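Local coordinates for protein PrgX (Enterococcus faecalis, PDB 2AWI) that is the receptor for the peptide sex pheromone cCF10 and a repressor that probably binds DNA, regulating conjugation, at residues I260-I263 and F264-G268; H273-L276 and V277-T281; I236-L239 and K240-Q244; K184-D187 and L188-T192; N250-S253 and Y254-A257. The protein carries 1 engineered substitution. All coordinates share one frame; numbering follows the deposited sequence.

Interaction 1 (I260-I263 and F264-G268); sequences IINI and FKIIG
Ile260 and Phe264, one turn apart near the end of helix 251-266, lie side by side and point the same way, methyl CG2 of Ile260 touching ring atom CE2 of Phe264 at 3.8 Å. The other apolar pairs are looser: the two CD1 methyls of Ile263 and Ile266 are 4.2 Å apart. Around them, Leu234 of helix 230-248 packs on Ile263 and Phe264, Ile272 of helix 270-286 on Phe264, and Ile263 of the second subunit on Ile263.

Among the polar contacts, Asn262 has CG anti to its backbone N (chi1 172°), which carries the amide along the helix toward Lys265. The lysine chain bends at chi3 and gives a weak hydrogen bond from NZ to OD1 of Asn262, 3.4 Å, while ND2 of Asn262 lies 3.7 Å from CD1 of Ile266.

The backbone bond from Ile267 N to Ile263 O is 3.0 Å. Gly268 then takes a positive phi and closes the helix with a Schellman motif.

Most of the contact is thus apolar burial against helices 230-248 and 270-286 and the second subunit; Asn262 and the exposed Lys265 are its weakly bonded polar part, the lysine also resting on His273 and Tyr298.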
loop_
_atom_site.group_PDB
_atom_site.type_symbol
_atom_site.label_atom_id
_atom_site.label_comp_id
_atom_site.label_asym_id
_atom_site.label_seq_id
_atom_site.Cartn_x
_atom_site.Cartn_y
_atom_site.Cartn_z
ATOM N N ILE A 260 -7.005 9.159 1.195
ATOM C CA ILE A 260 -7.794 10.165 0.510
ATOM C C ILE A 260 -6.891 11.330 0.096
ATOM O O ILE A 260 -7.023 11.862 -1.010
ATOM C CB ILE A 260 -8.954 10.644 1.399
ATOM C CG1 ILE A 260 -9.989 9.514 1.505
ATOM C CG2 ILE A 260 -9.580 11.917 0.832
ATOM C CD1 ILE A 260 -11.210 9.863 2.305
ATOM N N ILE A 261 -5.964 11.717 0.973
ATOM C CA ILE A 261 -5.035 12.800 0.657
ATOM C C ILE A 261 -4.274 12.407 -0.610
ATOM O O ILE A 261 -4.003 13.239 -1.473
ATOM C CB ILE A 261 -4.019 13.031 1.803
ATOM C CG1 ILE A 261 -4.734 13.627 3.018
ATOM C CG2 ILE A 261 -2.903 13.967 1.346
ATOM C CD1 ILE A 261 -3.807 13.971 4.165
ATOM N N ASN A 262 -3.947 11.125 -0.716
ATOM C CA ASN A 262 -3.220 10.610 -1.866
ATOM C C ASN A 262 -4.041 10.666 -3.157
ATOM O O ASN A 262 -3.489 10.888 -4.234
ATOM C CB ASN A 262 -2.773 9.175 -1.595
ATOM C CG ASN A 262 -2.180 8.513 -2.819
ATOM O OD1 ASN A 262 -1.220 9.013 -3.407
ATOM N ND2 ASN A 262 -2.752 7.379 -3.212
ATOM N N ILE A 263 -5.350 10.453 -3.053
ATOM C CA ILE A 263 -6.218 10.501 -4.227
ATOM C C ILE A 263 -6.198 11.896 -4.845
ATOM O O ILE A 263 -6.142 12.044 -6.069
ATOM C CB ILE A 263 -7.670 10.132 -3.862
ATOM C CG1 ILE A 263 -7.810 8.613 -3.807
ATOM C CG2 ILE A 263 -8.633 10.703 -4.870
ATOM C CD1 ILE A 263 -7.433 7.922 -5.111
ATOM N N PHE A 264 -6.240 12.915 -3.994
ATOM C CA PHE A 264 -6.225 14.291 -4.461
ATOM C C PHE A 264 -4.940 14.561 -5.225
ATOM O O PHE A 264 -4.913 15.383 -6.139
ATOM C CB PHE A 264 -6.359 15.267 -3.275
ATOM C CG PHE A 264 -7.782 15.470 -2.817
ATOM C CD1 PHE A 264 -8.717 16.084 -3.656
ATOM C CD2 PHE A 264 -8.203 15.012 -1.571
ATOM C CE1 PHE A 264 -10.054 16.234 -3.262
ATOM C CE2 PHE A 264 -9.540 15.156 -1.166
ATOM C CZ PHE A 264 -10.465 15.768 -2.013
ATOM N N LYS A 265 -3.870 13.873 -4.841
ATOM C CA LYS A 265 -2.596 14.050 -5.512
ATOM C C LYS A 265 -2.690 13.445 -6.905
ATOM O O LYS A 265 -2.353 14.084 -7.897
ATOM C CB LYS A 265 -1.472 13.358 -4.742
ATOM C CG LYS A 265 -0.095 13.549 -5.378
ATOM C CD LYS A 265 0.926 12.530 -4.876
ATOM C CE LYS A 265 0.561 11.109 -5.307
ATOM N NZ LYS A 265 1.584 10.084 -4.923
ATOM N N ILE A 266 -3.160 12.206 -6.966
ATOM C CA ILE A 266 -3.289 11.494 -8.227
ATOM C C ILE A 266 -4.114 12.239 -9.273
ATOM O O ILE A 266 -3.656 12.438 -10.396
ATOM C CB ILE A 266 -3.914 10.103 -8.011
ATOM C CG1 ILE A 266 -3.056 9.291 -7.039
ATOM C CG2 ILE A 266 -4.007 9.365 -9.334
ATOM C CD1 ILE A 266 -3.566 7.883 -6.802
ATOM N N ILE A 267 -5.319 12.668 -8.907
ATOM C CA ILE A 267 -6.178 13.354 -9.862
ATOM C C ILE A 267 -5.783 14.786 -10.178
ATOM O O ILE A 267 -6.439 15.442 -10.978
ATOM C CB ILE A 267 -7.664 13.303 -9.426
ATOM C CG1 ILE A 267 -7.910 14.228 -8.233
ATOM C CG2 ILE A 267 -8.034 11.859 -9.062
ATOM C CD1 ILE A 267 -9.344 14.181 -7.700
ATOM N N GLY A 268 -4.717 15.280 -9.558
ATOM C CA GLY A 268 -4.264 16.629 -9.864
ATOM C C GLY A 268 -4.771 17.829 -9.077
ATOM O O GLY A 268 -4.552 18.976 -9.502
#

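Interaction 2 (H273-L276 and V277-T281); sequences HRSL and VEELT
Arg274 and Glu278, one turn apart on helix 270-286, are joined by a salt bridge, and the glutamate can be followed outward. Its CB lies 3.7 Å from Ser275 O, and CG comes to 3.2 Å from Arg274 O, because chi1 of -57° sets CG beside the backbone N and turns the chain back along the helix. CD continues toward the arginine. OE2 makes the bond, 2.6 Å from Arg274 NH1; OE1 lies 3.6 Å from the same nitrogen. The carboxylate meets the guanidinium at its edge, but the two planes stand 76° apart and the N-H...O angle is 118°, so the hydrogen bond within the pair is weak despite its short length.

On another side of the helix, Val277 puts methyl CG2 over one face of the His273 imidazole in a CH-pi contact, 4.0 Å from the ring centroid and displaced toward the rim. Tyr298 of helix 293-300 meets the same histidine edge-to-face. Further along, Thr281 OG1 bonds to Val277 O at 2.7 Å, from the face of that carbonyl opposite to the one used by Thr281 N.

The contact therefore separates charge from packing: the ion pair holds the exposed arginine along its own helix, toward the following turn, while the buried imidazole is packed by a valine methyl on one face and by Tyr298 edge-to-face, and a threonine hydroxyl is satisfied by the backbone.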
loop_
_atom_site.group_PDB
_atom_site.type_symbol
_atom_site.label_atom_id
_atom_site.label_comp_id
_atom_site.label_asym_id
_atom_site.label_seq_id
_atom_site.Cartn_x
_atom_site.Cartn_y
_atom_site.Cartn_z
ATOM N N HIS A 273 -4.577 19.019 -2.039
ATOM C CA HIS A 273 -3.634 18.034 -1.526
ATOM C C HIS A 273 -2.705 18.716 -0.541
ATOM O O HIS A 273 -2.395 18.181 0.519
ATOM C CB HIS A 273 -2.812 17.435 -2.671
ATOM C CG HIS A 273 -1.742 16.488 -2.218
ATOM N ND1 HIS A 273 -0.418 16.856 -2.114
ATOM C CD2 HIS A 273 -1.806 15.194 -1.823
ATOM C CE1 HIS A 273 0.288 15.828 -1.674
ATOM N NE2 HIS A 273 -0.532 14.807 -1.490
ATOM N N ARG A 274 -2.267 19.907 -0.922
ATOM C CA ARG A 274 -1.374 20.725 -0.124
ATOM C C ARG A 274 -2.012 21.034 1.233
ATOM O O ARG A 274 -1.434 20.748 2.278
ATOM C CB ARG A 274 -1.093 22.023 -0.884
ATOM C CG ARG A 274 0.004 22.912 -0.322
ATOM C CD ARG A 274 -0.028 24.259 -1.042
ATOM N NE ARG A 274 1.186 25.053 -0.863
ATOM C CZ ARG A 274 1.662 25.461 0.311
ATOM N NH1 ARG A 274 1.030 25.150 1.436
ATOM N NH2 ARG A 274 2.768 26.193 0.356
ATOM N N SER A 275 -3.216 21.599 1.210
ATOM C CA SER A 275 -3.910 21.963 2.442
ATOM C C SER A 275 -4.225 20.775 3.352
ATOM O O SER A 275 -4.164 20.894 4.574
ATOM C CB SER A 275 -5.203 22.716 2.122
ATOM O OG SER A 275 -6.313 21.842 2.135
ATOM N N LEU A 276 -4.563 19.632 2.770
ATOM C CA LEU A 276 -4.867 18.459 3.576
ATOM C C LEU A 276 -3.617 17.893 4.246
ATOM O O LEU A 276 -3.683 17.381 5.364
ATOM C CB LEU A 276 -5.549 17.392 2.721
ATOM C CG LEU A 276 -7.083 17.422 2.736
ATOM C CD1 LEU A 276 -7.600 18.852 2.750
ATOM C CD2 LEU A 276 -7.608 16.661 1.525
ATOM N N VAL A 277 -2.478 17.986 3.567
ATOM C CA VAL A 277 -1.228 17.501 4.139
ATOM C C VAL A 277 -0.886 18.360 5.359
ATOM O O VAL A 277 -0.521 17.838 6.418
ATOM C CB VAL A 277 -0.060 17.577 3.119
ATOM C CG1 VAL A 277 1.268 17.336 3.822
ATOM C CG2 VAL A 277 -0.253 16.533 2.034
ATOM N N GLU A 278 -1.011 19.676 5.207
ATOM C CA GLU A 278 -0.726 20.597 6.298
ATOM C C GLU A 278 -1.686 20.302 7.444
ATOM O O GLU A 278 -1.279 20.222 8.606
ATOM C CB GLU A 278 -0.894 22.043 5.828
ATOM C CG GLU A 278 -0.031 22.390 4.622
ATOM C CD GLU A 278 -0.237 23.809 4.130
ATOM O OE1 GLU A 278 -1.403 24.198 3.901
ATOM O OE2 GLU A 278 0.769 24.530 3.964
ATOM N N GLU A 279 -2.960 20.124 7.100
ATOM C CA GLU A 279 -3.988 19.833 8.092
ATOM C C GLU A 279 -3.631 18.603 8.908
ATOM O O GLU A 279 -3.527 18.672 10.129
ATOM C CB GLU A 279 -5.353 19.622 7.415
ATOM C CG GLU A 279 -6.305 20.809 7.548
ATOM C CD GLU A 279 -7.505 20.744 6.605
ATOM O OE1 GLU A 279 -8.210 19.715 6.590
ATOM O OE2 GLU A 279 -7.746 21.735 5.884
ATOM N N LEU A 280 -3.432 17.481 8.229
ATOM C CA LEU A 280 -3.101 16.228 8.898
ATOM C C LEU A 280 -1.807 16.298 9.710
ATOM O O LEU A 280 -1.645 15.573 10.692
ATOM C CB LEU A 280 -3.006 15.094 7.874
ATOM C CG LEU A 280 -2.706 13.701 8.436
ATOM C CD1 LEU A 280 -3.836 13.266 9.360
ATOM C CD2 LEU A 280 -2.536 12.712 7.299
ATOM N N THR A 281 -0.887 17.165 9.301
ATOM C CA THR A 281 0.380 17.313 10.009
ATOM C C THR A 281 0.144 17.957 11.372
ATOM O O THR A 281 0.753 17.571 12.371
ATOM C CB THR A 281 1.375 18.189 9.210
ATOM O OG1 THR A 281 1.687 17.550 7.968
ATOM C CG2 THR A 281 2.662 18.388 9.995
#

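Interaction 3 (I236-L239 and K240-Q244); sequences INYL and KQIYQ
Backbone bonds from i+4 to i run through the middle of helix 230-248, from Lys240 N to Ile236 O through Tyr243 N to Leu239 O.

Ile242 lies across one face of the Tyr238 ring. Its CG1 is 4.1 Å from the ring centroid and 19° off the normal, displaced toward the rim, where the nearest ring atom is CZ at 3.9 Å from CG1. A chi1 of -63° sets CG1 beside the backbone N of Ile242 and turns it back toward the preceding turn; CD1 continues from it to lie 4.0 Å from Tyr238 CE2. This is a CH-pi contact along one helix, and the tyrosine also meets Ala257, Ile260 and Ile261 of helix 251-266 and Leu276 and Leu280 of helix 270-286.

Asn237 and Gln241 lie side by side with their amide planes nearly parallel, 8° apart. Gln241 is bent at chi2, which folds its amide back alongside the asparagine; the bond from NE2 of Gln241 to OD1 of Asn237 is weak at 3.5 Å. The stronger partner of the glutamine is Asn256 of helix 251-266, whose ND2 gives a hydrogen bond to OE1.

Ile236 and Leu239 pack on Leu198 of helix 184-203, and Lys240 on Ile214 of helix 207-220. Such packing, on helices both earlier and later in the chain, is that of an all-helical array, consistent with the TPR-related family of this region of the pheromone receptor.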
loop_
_atom_site.group_PDB
_atom_site.type_symbol
_atom_site.label_atom_id
_atom_site.label_comp_id
_atom_site.label_asym_id
_atom_site.label_seq_id
_atom_site.Cartn_x
_atom_site.Cartn_y
_atom_site.Cartn_z
ATOM N N ILE A 236 -14.747 16.016 2.811
ATOM C CA ILE A 236 -15.565 15.877 4.007
ATOM C C ILE A 236 -15.450 14.461 4.567
ATOM O O ILE A 236 -15.448 14.269 5.784
ATOM C CB ILE A 236 -17.044 16.203 3.700
ATOM C CG1 ILE A 236 -17.216 17.722 3.610
ATOM C CG2 ILE A 236 -17.963 15.602 4.761
ATOM C CD1 ILE A 236 -18.633 18.164 3.319
ATOM N N ASN A 237 -15.344 13.476 3.676
ATOM C CA ASN A 237 -15.217 12.080 4.090
ATOM C C ASN A 237 -13.845 11.864 4.729
ATOM O O ASN A 237 -13.658 10.954 5.536
ATOM C CB ASN A 237 -15.393 11.150 2.887
ATOM C CG ASN A 237 -15.797 9.743 3.291
ATOM O OD1 ASN A 237 -14.970 8.947 3.746
ATOM N ND2 ASN A 237 -17.083 9.430 3.136
ATOM N N TYR A 238 -12.883 12.703 4.353
ATOM C CA TYR A 238 -11.546 12.623 4.918
ATOM C C TYR A 238 -11.595 13.218 6.329
ATOM O O TYR A 238 -10.908 12.751 7.235
ATOM C CB TYR A 238 -10.546 13.396 4.047
ATOM C CG TYR A 238 -9.417 14.049 4.821
ATOM C CD1 TYR A 238 -9.526 15.360 5.277
ATOM C CD2 TYR A 238 -8.254 13.347 5.122
ATOM C CE1 TYR A 238 -8.505 15.957 6.014
ATOM C CE2 TYR A 238 -7.226 13.932 5.860
ATOM C CZ TYR A 238 -7.360 15.235 6.303
ATOM O OH TYR A 238 -6.349 15.816 7.038
ATOM N N LEU A 239 -12.413 14.252 6.503
ATOM C CA LEU A 239 -12.556 14.897 7.797
ATOM C C LEU A 239 -13.309 13.950 8.723
ATOM O O LEU A 239 -13.105 13.952 9.933
ATOM C CB LEU A 239 -13.302 16.227 7.642
ATOM C CG LEU A 239 -12.461 17.316 6.963
ATOM C CD1 LEU A 239 -13.345 18.468 6.478
ATOM C CD2 LEU A 239 -11.408 17.811 7.945
ATOM N N LYS A 240 -14.167 13.129 8.133
ATOM C CA LYS A 240 -14.937 12.148 8.882
ATOM C C LYS A 240 -13.973 11.072 9.376
ATOM O O LYS A 240 -14.071 10.614 10.514
ATOM C CB LYS A 240 -16.008 11.527 7.983
ATOM C CG LYS A 240 -16.857 10.456 8.642
ATOM C CD LYS A 240 -17.809 9.836 7.628
ATOM C CE LYS A 240 -18.550 8.641 8.198
ATOM N NZ LYS A 240 -19.427 8.000 7.172
ATOM N N GLN A 241 -13.037 10.672 8.519
ATOM C CA GLN A 241 -12.054 9.663 8.892
ATOM C C GLN A 241 -11.215 10.207 10.049
ATOM O O GLN A 241 -10.843 9.469 10.958
ATOM C CB GLN A 241 -11.148 9.321 7.702
ATOM C CG GLN A 241 -11.854 8.634 6.533
ATOM C CD GLN A 241 -12.561 7.355 6.938
ATOM O OE1 GLN A 241 -11.969 6.468 7.550
ATOM N NE2 GLN A 241 -13.839 7.252 6.591
ATOM N N ILE A 242 -10.918 11.501 10.009
ATOM C CA ILE A 242 -10.143 12.129 11.072
ATOM C C ILE A 242 -10.993 12.176 12.344
ATOM O O ILE A 242 -10.491 11.965 13.442
ATOM C CB ILE A 242 -9.721 13.553 10.680
ATOM C CG1 ILE A 242 -8.803 13.496 9.458
ATOM C CG2 ILE A 242 -9.038 14.248 11.853
ATOM C CD1 ILE A 242 -7.532 12.687 9.674
ATOM N N TYR A 243 -12.283 12.455 12.180
ATOM C CA TYR A 243 -13.213 12.509 13.304
ATOM C C TYR A 243 -13.215 11.164 14.031
ATOM O O TYR A 243 -13.167 11.118 15.258
ATOM C CB TYR A 243 -14.628 12.812 12.806
ATOM C CG TYR A 243 -15.703 12.679 13.869
ATOM C CD1 TYR A 243 -15.923 13.694 14.799
ATOM C CD2 TYR A 243 -16.493 11.530 13.955
ATOM C CE1 TYR A 243 -16.900 13.572 15.789
ATOM C CE2 TYR A 243 -17.475 11.399 14.946
ATOM C CZ TYR A 243 -17.670 12.426 15.858
ATOM O OH TYR A 243 -18.622 12.311 16.850
ATOM N N GLN A 244 -13.276 10.080 13.260
ATOM C CA GLN A 244 -13.294 8.726 13.809
ATOM C C GLN A 244 -11.995 8.385 14.532
ATOM O O GLN A 244 -12.001 7.645 15.512
ATOM C CB GLN A 244 -13.537 7.707 12.692
ATOM C CG GLN A 244 -14.853 7.898 11.951
ATOM C CD GLN A 244 -15.017 6.944 10.774
ATOM O OE1 GLN A 244 -16.023 6.985 10.063
ATOM N NE2 GLN A 244 -14.026 6.083 10.561
#

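Interaction 4 (K184-D187 and L188-T192); sequences KDYD and LTIQT
The Tyr186 ring carries methyl CG2 of Ile190 over one face and has OD2 of Asp187 at its edge, in the ring plane, while Phe182 meets it in an edge-to-face arrangement. CG2 stands 3.8 Å from the ring centroid, 15° off the normal, and is closest to the hydroxyl-bearing carbon, CZ, at 3.7 Å. The torsions of Ile190 explain this: chi1 of 65° puts CG1 between the backbone N and the carbonyl carbon and leaves CG2 beside the N, directed back at the ring. CG1 is then pressed to 3.0 Å from Asp187 O.

Asp187 turns its carboxylate away from the following turn and uses both oxygens outside it, OD1 accepting from the backbone N of Ser227 and OD2 bonded to Ser181 OG. The carboxylate thus ties the start of helix 184-203 to Ser181, just before it, and to Ser227, in a loop later in the chain.

Along the helix, Asp185 O accepts from Thr189 N at 3.2 Å, and Thr189 OG1 lies 3.0 Å from the same oxygen. Thr192 OG1 bonds to Leu188 O from above the carbonyl plane, and also pairs with Tyr232 OH of helix 230-248.

Lys184 and Asp185 form reciprocal salt bridges with Asp185 and Lys184 of the second subunit, and Thr189 and Ile190 pack on Cys153, the engineered residue. The arrangement is that of the first turns of a helix in an all-helical, TPR-like domain, with one side buried among its helices and another joined to a partner subunit.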
loop_
_atom_site.group_PDB
_atom_site.type_symbol
_atom_site.label_atom_id
_atom_site.label_comp_id
_atom_site.label_asym_id
_atom_site.label_seq_id
_atom_site.Cartn_x
_atom_site.Cartn_y
_atom_site.Cartn_z
ATOM N N LYS A 184 -28.050 23.794 -9.033
ATOM C CA LYS A 184 -26.653 23.468 -8.781
ATOM C C LYS A 184 -25.884 24.590 -8.080
ATOM O O LYS A 184 -25.055 24.320 -7.222
ATOM C CB LYS A 184 -25.966 23.082 -10.092
ATOM C CG LYS A 184 -26.459 21.754 -10.659
ATOM C CD LYS A 184 -25.616 21.308 -11.846
ATOM C CE LYS A 184 -26.032 19.930 -12.325
ATOM N NZ LYS A 184 -27.453 19.907 -12.817
ATOM N N ASP A 185 -26.152 25.842 -8.435
ATOM C CA ASP A 185 -25.471 26.965 -7.791
ATOM C C ASP A 185 -25.790 26.961 -6.297
ATOM O O ASP A 185 -24.893 27.046 -5.457
ATOM C CB ASP A 185 -25.932 28.293 -8.395
ATOM C CG ASP A 185 -25.456 28.485 -9.824
ATOM O OD1 ASP A 185 -26.002 29.377 -10.516
ATOM O OD2 ASP A 185 -24.533 27.757 -10.245
ATOM N N TYR A 186 -27.078 26.845 -5.984
ATOM C CA TYR A 186 -27.554 26.825 -4.607
ATOM C C TYR A 186 -26.944 25.629 -3.865
ATOM O O TYR A 186 -26.435 25.774 -2.750
ATOM C CB TYR A 186 -29.090 26.768 -4.612
ATOM C CG TYR A 186 -29.737 26.476 -3.280
ATOM C CD1 TYR A 186 -30.039 25.168 -2.899
ATOM C CD2 TYR A 186 -30.046 27.511 -2.398
ATOM C CE1 TYR A 186 -30.636 24.898 -1.665
ATOM C CE2 TYR A 186 -30.638 27.254 -1.173
ATOM C CZ TYR A 186 -30.929 25.952 -0.808
ATOM O OH TYR A 186 -31.496 25.710 0.423
ATOM N N ASP A 187 -26.976 24.461 -4.501
ATOM C CA ASP A 187 -26.412 23.248 -3.918
ATOM C C ASP A 187 -24.952 23.426 -3.485
ATOM O O ASP A 187 -24.569 23.025 -2.383
ATOM C CB ASP A 187 -26.482 22.094 -4.920
ATOM C CG ASP A 187 -27.904 21.626 -5.188
ATOM O OD1 ASP A 187 -28.062 20.669 -5.969
ATOM O OD2 ASP A 187 -28.859 22.202 -4.624
ATOM N N LEU A 188 -24.140 24.024 -4.354
ATOM C CA LEU A 188 -22.724 24.224 -4.069
ATOM C C LEU A 188 -22.529 25.099 -2.834
ATOM O O LEU A 188 -21.752 24.777 -1.942
ATOM C CB LEU A 188 -22.037 24.890 -5.262
ATOM C CG LEU A 188 -20.546 24.636 -5.522
ATOM C CD1 LEU A 188 -19.957 25.868 -6.162
ATOM C CD2 LEU A 188 -19.802 24.319 -4.253
ATOM N N THR A 189 -23.251 26.208 -2.804
ATOM C CA THR A 189 -23.173 27.164 -1.716
ATOM C C THR A 189 -23.546 26.600 -0.344
ATOM O O THR A 189 -22.873 26.874 0.647
ATOM C CB THR A 189 -24.063 28.357 -2.020
ATOM O OG1 THR A 189 -23.731 28.863 -3.320
ATOM C CG2 THR A 189 -23.861 29.449 -0.981
ATOM N N ILE A 190 -24.612 25.815 -0.283
ATOM C CA ILE A 190 -25.025 25.246 0.985
ATOM C C ILE A 190 -24.029 24.188 1.451
ATOM O O ILE A 190 -23.966 23.873 2.641
ATOM C CB ILE A 190 -26.427 24.626 0.880
ATOM C CG1 ILE A 190 -26.402 23.438 -0.081
ATOM C CG2 ILE A 190 -27.418 25.679 0.384
ATOM C CD1 ILE A 190 -27.724 22.733 -0.197
ATOM N N GLN A 191 -23.246 23.653 0.510
ATOM C CA GLN A 191 -22.244 22.633 0.812
ATOM C C GLN A 191 -20.931 23.238 1.285
ATOM O O GLN A 191 -20.269 22.693 2.164
ATOM C CB GLN A 191 -21.967 21.772 -0.421
ATOM C CG GLN A 191 -22.871 20.564 -0.573
ATOM C CD GLN A 191 -22.751 19.919 -1.943
ATOM O OE1 GLN A 191 -23.384 20.356 -2.902
ATOM N NE2 GLN A 191 -21.925 18.886 -2.042
ATOM N N THR A 192 -20.553 24.364 0.691
ATOM C CA THR A 192 -19.307 25.032 1.042
ATOM C C THR A 192 -19.255 25.346 2.534
ATOM O O THR A 192 -18.221 25.167 3.177
ATOM C CB THR A 192 -19.139 26.338 0.237
ATOM O OG1 THR A 192 -19.196 26.041 -1.165
ATOM C CG2 THR A 192 -17.795 26.999 0.547
#

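Interaction 5 (N250-S253 and Y254-A257); sequences NIDS and YLNA
An N-cap opens helix 251-266: Asn250, just before its first turn, accepts from Tyr254 N through its backbone O at 3.3 Å and from Ser253 N through its side-chain OD1 at 2.9 Å. The latter bond comes from well above the amide plane, and the asparagine is poorly ordered, so the cap is probably mobile. CG anti to the backbone N (chi1 -177°) swings the amide over the first turn to meet the Ser253 N-H.

Behind the cap, Leu255 N bonds to Ile251 O at 2.8 Å. The leucine side chain follows the same route: CG lies 3.2 Å from Ile251 O and 4.2 Å from Ile251 CG1, while its methyl CD1 is 4.1 Å from OD1 of Asp252, whose chain it crosses at an angle. Asn256 folds back similarly, CG 3.1 Å from Asp252 O. Its amide nitrogen ND2 nonetheless makes no hydrogen bond to that oxygen, the angle being poor, and has its partner on helix 230-248.

The polar ends thus reach outward to other helices. Ser253 OG pairs with Gln244 NE2, so two bonds tie this turn to helix 230-248, on which Ala257 also packs; Tyr254 OH bonds to Ser284 of helix 270-286, its ring edge-to-face with Phe245. Leu255 meets Leu255 of the third subunit, and Asn256 touches Ile266 of the second, so this helix start touches two neighbouring subunits.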
loop_
_atom_site.group_PDB
_atom_site.type_symbol
_atom_site.label_atom_id
_atom_site.label_comp_id
_atom_site.label_asym_id
_atom_site.label_seq_id
_atom_site.Cartn_x
_atom_site.Cartn_y
_atom_site.Cartn_z
ATOM N N ASN A 250 -8.474 4.991 15.863
ATOM C CA ASN A 250 -8.632 3.889 14.929
ATOM C C ASN A 250 -7.592 4.057 13.826
ATOM O O ASN A 250 -7.586 5.073 13.137
ATOM C CB ASN A 250 -10.045 3.936 14.337
ATOM C CG ASN A 250 -10.329 2.786 13.405
ATOM O OD1 ASN A 250 -9.590 2.548 12.451
ATOM N ND2 ASN A 250 -11.415 2.065 13.669
ATOM N N ILE A 251 -6.713 3.073 13.655
ATOM C CA ILE A 251 -5.689 3.186 12.620
ATOM C C ILE A 251 -6.264 3.132 11.201
ATOM O O ILE A 251 -5.828 3.889 10.329
ATOM C CB ILE A 251 -4.586 2.107 12.754
ATOM C CG1 ILE A 251 -3.384 2.521 11.902
ATOM C CG2 ILE A 251 -5.104 0.745 12.314
ATOM C CD1 ILE A 251 -2.312 1.475 11.782
ATOM N N ASP A 252 -7.231 2.246 10.959
ATOM C CA ASP A 252 -7.839 2.158 9.631
ATOM C C ASP A 252 -8.388 3.515 9.208
ATOM O O ASP A 252 -8.340 3.872 8.027
ATOM C CB ASP A 252 -8.971 1.127 9.591
ATOM C CG ASP A 252 -8.459 -0.297 9.506
ATOM O OD1 ASP A 252 -7.331 -0.495 9.002
ATOM O OD2 ASP A 252 -9.186 -1.217 9.927
ATOM N N SER A 253 -8.911 4.270 10.171
ATOM C CA SER A 253 -9.448 5.589 9.870
ATOM C C SER A 253 -8.313 6.527 9.509
ATOM O O SER A 253 -8.479 7.433 8.689
ATOM C CB SER A 253 -10.208 6.154 11.071
ATOM O OG SER A 253 -11.412 5.443 11.287
ATOM N N TYR A 254 -7.156 6.310 10.123
ATOM C CA TYR A 254 -6.008 7.155 9.849
ATOM C C TYR A 254 -5.490 6.856 8.454
ATOM O O TYR A 254 -5.092 7.759 7.724
ATOM C CB TYR A 254 -4.903 6.920 10.877
ATOM C CG TYR A 254 -3.804 7.955 10.821
ATOM C CD1 TYR A 254 -2.805 7.894 9.846
ATOM C CD2 TYR A 254 -3.792 9.024 11.717
ATOM C CE1 TYR A 254 -1.821 8.880 9.768
ATOM C CE2 TYR A 254 -2.817 10.013 11.648
ATOM C CZ TYR A 254 -1.838 9.936 10.672
ATOM O OH TYR A 254 -0.898 10.929 10.597
ATOM N N LEU A 255 -5.500 5.580 8.092
ATOM C CA LEU A 255 -5.050 5.153 6.779
ATOM C C LEU A 255 -6.016 5.661 5.706
ATOM O O LEU A 255 -5.583 6.164 4.669
ATOM C CB LEU A 255 -4.959 3.628 6.725
ATOM C CG LEU A 255 -4.039 3.004 7.780
ATOM C CD1 LEU A 255 -3.985 1.493 7.579
ATOM C CD2 LEU A 255 -2.641 3.613 7.675
ATOM N N ASN A 256 -7.320 5.533 5.955
ATOM C CA ASN A 256 -8.317 6.001 4.999
ATOM C C ASN A 256 -8.067 7.478 4.689
ATOM O O ASN A 256 -8.056 7.887 3.527
ATOM C CB ASN A 256 -9.738 5.828 5.553
ATOM C CG ASN A 256 -10.178 4.367 5.628
ATOM O OD1 ASN A 256 -9.692 3.518 4.885
ATOM N ND2 ASN A 256 -11.124 4.079 6.514
ATOM N N ALA A 257 -7.854 8.270 5.737
ATOM C CA ALA A 257 -7.602 9.695 5.577
ATOM C C ALA A 257 -6.359 9.930 4.732
ATOM O O ALA A 257 -6.383 10.747 3.813
ATOM C CB ALA A 257 -7.444 10.363 6.939
#

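All five contacts are one-turn pairings within helices of the TPR-like region. Interactions 1 and 5 occupy the two ends of helix 251-266, a Schellman close and an asparagine cap. Interactions 1, 2 and 3 meet around Tyr238, where three successive helices join, while interaction 3 joins interaction 5 through amide and hydroxyl bonds. Interaction 4 stands apart, its centre about 20 Å from that of interaction 3 and nearer the chain's centre. Interactions 1 and 3 are the most buried; interaction 2 puts its ion pair outward. Subunit contacts differ too: largely packing for interaction 1, reciprocal salt bridges for interaction 4, a third and a second chain for interaction 5.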